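PDB 4HBR: putative periplasmic protein from Bacteroides eggerthii, which is of unknown function but probably acts in the periplasm, with an antiparallel-sheet fold resembling that of beta-lactamase inhibitor proteins. Local coordinates for residues 7-12 and 44-50; 108-112 and 124-128. All blocks are in the same frame, centred on the assembly; numbering follows the deposited sequence.

Interaction 1: 7-12 and 44-50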
loop_
_atom_site.group_PDB
_atom_site.type_symbol
_atom_site.label_atom_id
_atom_site.label_comp_id
_atom_site.label_asym_id
_atom_site.label_seq_id
_atom_site.Cartn_x
_atom_site.Cartn_y
_atom_site.Cartn_z
ATOM N N SER A 7 -12.722 20.138 -2.543
ATOM C CA SER A 7 -12.648 19.820 -1.112
ATOM C C SER A 7 -11.625 18.716 -0.821
ATOM O O SER A 7 -10.930 18.785 0.189
ATOM C CB SER A 7 -14.018 19.415 -0.578
ATOM O OG SER A 7 -14.461 18.168 -1.089
ATOM N N VAL A 8 -11.545 17.709 -1.711
ATOM C CA VAL A 8 -10.657 16.553 -1.606
ATOM C C VAL A 8 -9.212 17.022 -1.868
ATOM O O VAL A 8 -8.296 16.650 -1.128
ATOM C CB VAL A 8 -11.124 15.411 -2.559
ATOM C CG1 VAL A 8 -10.076 14.319 -2.695
ATOM C CG2 VAL A 8 -12.448 14.814 -2.094
ATOM N N GLN A 9 -9.021 17.875 -2.885
ATOM C CA GLN A 9 -7.704 18.427 -3.224
ATOM C C GLN A 9 -7.170 19.319 -2.087
ATOM O O GLN A 9 -5.971 19.257 -1.785
ATOM C CB GLN A 9 -7.768 19.199 -4.548
ATOM C CG GLN A 9 -7.962 18.272 -5.755
ATOM C CD GLN A 9 -7.907 19.025 -7.046
ATOM O OE1 GLN A 9 -6.862 19.538 -7.448
ATOM N NE2 GLN A 9 -9.037 19.121 -7.723
ATOM N N ILE A 10 -8.065 20.115 -1.434
ATOM C CA ILE A 10 -7.726 20.994 -0.299
ATOM C C ILE A 10 -7.321 20.123 0.912
ATOM O O ILE A 10 -6.317 20.418 1.578
ATOM C CB ILE A 10 -8.889 21.991 0.017
ATOM C CG1 ILE A 10 -8.973 23.079 -1.073
ATOM C CG2 ILE A 10 -8.736 22.648 1.411
ATOM C CD1 ILE A 10 -10.327 23.705 -1.259
ATOM N N ALA A 11 -8.060 19.021 1.141
ATOM C CA ALA A 11 -7.790 18.076 2.229
ATOM C C ALA A 11 -6.403 17.428 2.095
ATOM O O ALA A 11 -5.705 17.313 3.099
ATOM C CB ALA A 11 -8.864 17.013 2.285
ATOM N N LEU A 12 -5.989 17.040 0.860
ATOM C CA LEU A 12 -4.671 16.443 0.634
ATOM C C LEU A 12 -3.557 17.478 0.841
ATOM O O LEU A 12 -2.530 17.145 1.432
ATOM C CB LEU A 12 -4.558 15.798 -0.754
ATOM C CG LEU A 12 -3.207 15.138 -1.060
ATOM C CD1 LEU A 12 -3.101 13.733 -0.442
ATOM C CD2 LEU A 12 -2.936 15.135 -2.525
ATOM N N VAL A 44 -3.107 8.106 -1.377
ATOM C CA VAL A 44 -4.032 8.485 -0.296
ATOM C C VAL A 44 -5.454 8.380 -0.840
ATOM O O VAL A 44 -5.746 8.973 -1.875
ATOM C CB VAL A 44 -3.736 9.902 0.324
ATOM C CG1 VAL A 44 -4.595 10.160 1.568
ATOM C CG2 VAL A 44 -2.269 10.049 0.682
ATOM N N TRP A 45 -6.324 7.609 -0.150
ATOM C CA TRP A 45 -7.742 7.389 -0.507
ATOM C C TRP A 45 -8.617 8.359 0.256
ATOM O O TRP A 45 -8.428 8.553 1.456
ATOM C CB TRP A 45 -8.186 5.946 -0.193
ATOM C CG TRP A 45 -7.755 4.907 -1.183
ATOM C CD1 TRP A 45 -8.556 4.225 -2.054
ATOM C CD2 TRP A 45 -6.419 4.427 -1.405
ATOM N NE1 TRP A 45 -7.811 3.322 -2.777
ATOM C CE2 TRP A 45 -6.493 3.437 -2.414
ATOM C CE3 TRP A 45 -5.175 4.685 -0.796
ATOM C CZ2 TRP A 45 -5.362 2.746 -2.870
ATOM C CZ3 TRP A 45 -4.068 3.962 -1.210
ATOM C CH2 TRP A 45 -4.161 3.026 -2.256
ATOM N N PHE A 46 -9.597 8.928 -0.427
ATOM C CA PHE A 46 -10.550 9.883 0.134
ATOM C C PHE A 46 -11.977 9.525 -0.203
ATOM O O PHE A 46 -12.251 9.098 -1.328
ATOM C CB PHE A 46 -10.276 11.303 -0.427
ATOM C CG PHE A 46 -9.008 11.962 0.047
ATOM C CD1 PHE A 46 -9.002 12.743 1.196
ATOM C CD2 PHE A 46 -7.819 11.826 -0.672
ATOM C CE1 PHE A 46 -7.820 13.345 1.641
ATOM C CE2 PHE A 46 -6.638 12.447 -0.235
ATOM C CZ PHE A 46 -6.642 13.182 0.930
ATOM N N THR A 47 -12.904 9.778 0.732
ATOM C CA THR A 47 -14.341 9.678 0.458
ATOM C C THR A 47 -14.718 10.944 -0.336
ATOM O O THR A 47 -13.987 11.944 -0.233
ATOM C CB THR A 47 -15.175 9.561 1.747
ATOM O OG1 THR A 47 -15.063 10.760 2.508
ATOM C CG2 THR A 47 -14.838 8.339 2.578
ATOM N N PRO A 48 -15.865 10.991 -1.062
ATOM C CA PRO A 48 -16.231 12.238 -1.762
ATOM C C PRO A 48 -16.419 13.441 -0.811
ATOM O O PRO A 48 -16.347 14.591 -1.269
ATOM C CB PRO A 48 -17.538 11.864 -2.469
ATOM C CG PRO A 48 -17.459 10.378 -2.633
ATOM C CD PRO A 48 -16.846 9.922 -1.347
ATOM N N ASP A 49 -16.587 13.181 0.517
ATOM C CA ASP A 49 -16.744 14.204 1.559
ATOM C C ASP A 49 -15.385 14.673 2.126
ATOM O O ASP A 49 -15.353 15.318 3.180
ATOM C CB ASP A 49 -17.652 13.689 2.690
ATOM C CG ASP A 49 -19.104 13.503 2.264
ATOM O OD1 ASP A 49 -19.739 14.504 1.836
ATOM O OD2 ASP A 49 -19.613 12.369 2.369
ATOM N N ALA A 50 -14.276 14.380 1.400
ATOM C CA ALA A 50 -12.885 14.762 1.694
ATOM C C ALA A 50 -12.326 14.164 3.011
ATOM O O ALA A 50 -11.450 14.764 3.639
ATOM C CB ALA A 50 -12.723 16.284 1.694
#
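The F46 ring, at the end of strand 40-46, stands under helix 6-15 and is met there by V8, A11 and L12. With its CG anti to the carbonyl carbon (chi1 -70°), F46 carries the ring away from the sheet and against the helix. V8 CG1 packs against the root of the ring, 3.8 Å from F46 CG, the two side chains passing one another with their branches running in opposite senses. L12 crosses the ring at about a right angle: its CB lies 3.7 Å from F46 CZ, approaching obliquely, while CD1 reaches the ring edge in the ring plane and goes on to V44 CG2 at 3.9 Å. L12 can span both residues because its CG is anti to the backbone N (chi1 -179°), which extends the branch toward the strand. A11 CB comes in obliquely at F46 CE1, 3.9 Å away, and the carbonyl oxygen of V8 lies over one ring face, displaced toward the rim. Past the strand, the type I turn T47-A50 folds back under S7 and V8 of the helix. A50, in the left-handed region (phi 63°), directs its methyl to the helix backbone, 3.4 Å from S7 O and 4.0 Å from A11 CB; V8 CG2 packs on A50 CA. W24 of strand 23-27 touches V8 and L12, and W52 of strand 52-58 touches F46, so the helix is seated across one face of this end of the sheet. No hydrogen bond crosses the contact: S7 O and V8 O are taken by A11 N and L12 N within the helix. Attachment here therefore depends on apolar fit around one ring, with the two alanine methyls also lying on carbonyl oxygens and bringing turn and helix close.

Interaction 2: 108-112 and 124-128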
loop_
_atom_site.group_PDB
_atom_site.type_symbol
_atom_site.label_atom_id
_atom_site.label_comp_id
_atom_site.label_asym_id
_atom_site.label_seq_id
_atom_site.Cartn_x
_atom_site.Cartn_y
_atom_site.Cartn_z
ATOM N N GLN A 108 6.524 -20.031 -10.978
ATOM C CA GLN A 108 5.795 -19.136 -11.886
ATOM C C GLN A 108 4.502 -18.632 -11.200
ATOM O O GLN A 108 3.421 -18.638 -11.795
ATOM C CB GLN A 108 5.526 -19.797 -13.250
ATOM C CG GLN A 108 6.816 -20.094 -14.023
ATOM C CD GLN A 108 6.603 -20.452 -15.462
ATOM O OE1 GLN A 108 5.488 -20.705 -15.915
ATOM N NE2 GLN A 108 7.683 -20.479 -16.218
HETATM N N MSE A 109 4.645 -18.219 -9.926
HETATM C CA MSE A 109 3.581 -17.723 -9.048
HETATM C C MSE A 109 4.007 -16.447 -8.326
HETATM O O MSE A 109 5.164 -16.326 -7.927
HETATM C CB MSE A 109 3.198 -18.771 -7.985
HETATM C CG MSE A 109 2.762 -20.126 -8.533
HETATM SE SE MSE A 109 0.936 -20.127 -9.244
HETATM C CE MSE A 109 1.195 -21.344 -10.805
ATOM N N LYS A 110 3.058 -15.516 -8.121
ATOM C CA LYS A 110 3.272 -14.276 -7.387
ATOM C C LYS A 110 2.341 -14.271 -6.176
ATOM O O LYS A 110 1.172 -14.661 -6.282
ATOM C CB LYS A 110 3.077 -13.034 -8.280
ATOM C CG LYS A 110 3.650 -11.766 -7.652
ATOM C CD LYS A 110 3.848 -10.607 -8.624
ATOM C CE LYS A 110 4.063 -9.317 -7.845
ATOM N NZ LYS A 110 4.642 -8.223 -8.669
ATOM N N TYR A 111 2.872 -13.856 -5.016
ATOM C CA TYR A 111 2.111 -13.852 -3.769
ATOM C C TYR A 111 2.121 -12.496 -3.105
ATOM O O TYR A 111 3.044 -11.713 -3.294
ATOM C CB TYR A 111 2.664 -14.908 -2.794
ATOM C CG TYR A 111 2.583 -16.321 -3.335
ATOM C CD1 TYR A 111 3.623 -16.859 -4.090
ATOM C CD2 TYR A 111 1.472 -17.128 -3.078
ATOM C CE1 TYR A 111 3.561 -18.160 -4.585
ATOM C CE2 TYR A 111 1.395 -18.434 -3.574
ATOM C CZ TYR A 111 2.437 -18.940 -4.343
ATOM O OH TYR A 111 2.388 -20.222 -4.842
ATOM N N GLN A 112 1.088 -12.235 -2.306
ATOM C CA GLN A 112 0.937 -11.034 -1.498
ATOM C C GLN A 112 0.638 -11.466 -0.063
ATOM O O GLN A 112 -0.317 -12.228 0.175
ATOM C CB GLN A 112 -0.165 -10.125 -2.049
ATOM C CG GLN A 112 -0.334 -8.830 -1.263
ATOM C CD GLN A 112 -1.241 -7.896 -1.988
ATOM O OE1 GLN A 112 -0.829 -7.254 -2.962
ATOM N NE2 GLN A 112 -2.495 -7.813 -1.544
ATOM N N GLN A 124 -2.480 -14.441 3.149
ATOM C CA GLN A 124 -1.554 -14.961 2.152
ATOM C C GLN A 124 -2.393 -15.142 0.905
ATOM O O GLN A 124 -3.301 -15.971 0.911
ATOM C CB GLN A 124 -0.990 -16.286 2.653
ATOM C CG GLN A 124 0.318 -16.704 2.065
ATOM C CD GLN A 124 1.007 -17.608 3.064
ATOM O OE1 GLN A 124 1.335 -17.216 4.211
ATOM N NE2 GLN A 124 1.270 -18.826 2.639
ATOM N N GLN A 125 -2.201 -14.274 -0.100
ATOM C CA GLN A 125 -2.980 -14.239 -1.350
ATOM C C GLN A 125 -2.095 -14.655 -2.523
ATOM O O GLN A 125 -0.954 -14.229 -2.615
ATOM C CB GLN A 125 -3.476 -12.785 -1.561
ATOM C CG GLN A 125 -4.840 -12.486 -2.188
ATOM C CD GLN A 125 -5.176 -10.987 -2.051
ATOM O OE1 GLN A 125 -5.148 -10.377 -0.951
ATOM N NE2 GLN A 125 -5.563 -10.381 -3.163
ATOM N N ASN A 126 -2.628 -15.443 -3.431
ATOM C CA ASN A 126 -1.962 -15.780 -4.678
ATOM C C ASN A 126 -2.444 -14.718 -5.659
ATOM O O ASN A 126 -3.636 -14.670 -5.978
ATOM C CB ASN A 126 -2.276 -17.205 -5.121
ATOM C CG ASN A 126 -1.521 -17.679 -6.340
ATOM O OD1 ASN A 126 -1.320 -16.947 -7.301
ATOM N ND2 ASN A 126 -1.125 -18.935 -6.354
ATOM N N ILE A 127 -1.541 -13.803 -6.043
ATOM C CA ILE A 127 -1.862 -12.673 -6.913
ATOM C C ILE A 127 -1.329 -12.882 -8.338
ATOM O O ILE A 127 -1.257 -11.914 -9.097
ATOM C CB ILE A 127 -1.394 -11.324 -6.302
ATOM C CG1 ILE A 127 0.148 -11.274 -6.102
ATOM C CG2 ILE A 127 -2.164 -11.037 -5.003
ATOM C CD1 ILE A 127 0.724 -9.865 -6.004
ATOM N N THR A 128 -1.025 -14.144 -8.720
ATOM C CA THR A 128 -0.591 -14.468 -10.082
ATOM C C THR A 128 -1.730 -14.081 -11.015
ATOM O O THR A 128 -2.864 -14.532 -10.792
ATOM C CB THR A 128 -0.225 -15.978 -10.229
ATOM O OG1 THR A 128 0.562 -16.410 -9.124
ATOM C CG2 THR A 128 0.498 -16.285 -11.536
HETATM O O HOH W 1 -2.957 -10.067 0.282
#
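Two main-chain bonds tie Q112 to Q125, a hydrogen-bonded antiparallel pair: Q112 N to Q125 O at 2.9 Å and Q125 N to Q112 O at 2.8 Å, both nearly straight. At the next pair, Y111 and N126, which is non-hydrogen-bonded, Y111 CA leans on Q125 O in a CA-H...O contact. Beside them Y111 turns its ring so that CE2 lies 3.8 Å from N126 ND2, ring and amide planes 51° apart; the same ND2 approaches the selenium of M109, a selenomethionine. The hairpin of strands 109-115 and 121-126, at one margin of the eight-stranded antiparallel sheet, loses its regular ladder here. I127 N still donates to K110 O (2.9 Å), but bent, with an N-H...O angle of 141°, whereas K110 N makes a nearly straight bond to T128 OG1 at 2.8 Å where a regular ladder would offer the carbonyl of I127. T128 OG1 is held in turn by its own donation to N126 OD1, 2.7 Å away, an oxygen that also takes T128 N in an Asx turn. N126 CG, anti to the backbone N (chi1 -175°), carries OD1 forward to T128, whose N lies in the carbonyl plane. Across the strands, the extended K110 chain runs over I127, CE to CD1 3.9 Å, and I127 CG2 packs on Q112 CB. The Q112 and Q125 chains run alongside each other, and a water lies between Q112 NE2 and Q125 OE1. Further out, T133 and Q101 both bond to Q112 OE1, and the F78 ring meets that of Y111.

Interactions 1 and 2 lie on opposite sides of the chain's centre, their centres 32 Å apart and their nearest atoms about 11 Å apart, without touching. Both reach one sheet whose strands run in chain order: strand 40-46 is third, strands 109-115 and 121-126 are seventh and last. In the sheet, strands 52-58, 82-90 and 97-104 lie between them, each antiparallel to its neighbours. The first is apolar, holding a helix on the sheet; the second is largely polar, binding strand to strand near the surface. With the function unknown, neither contact can be tied to an active site.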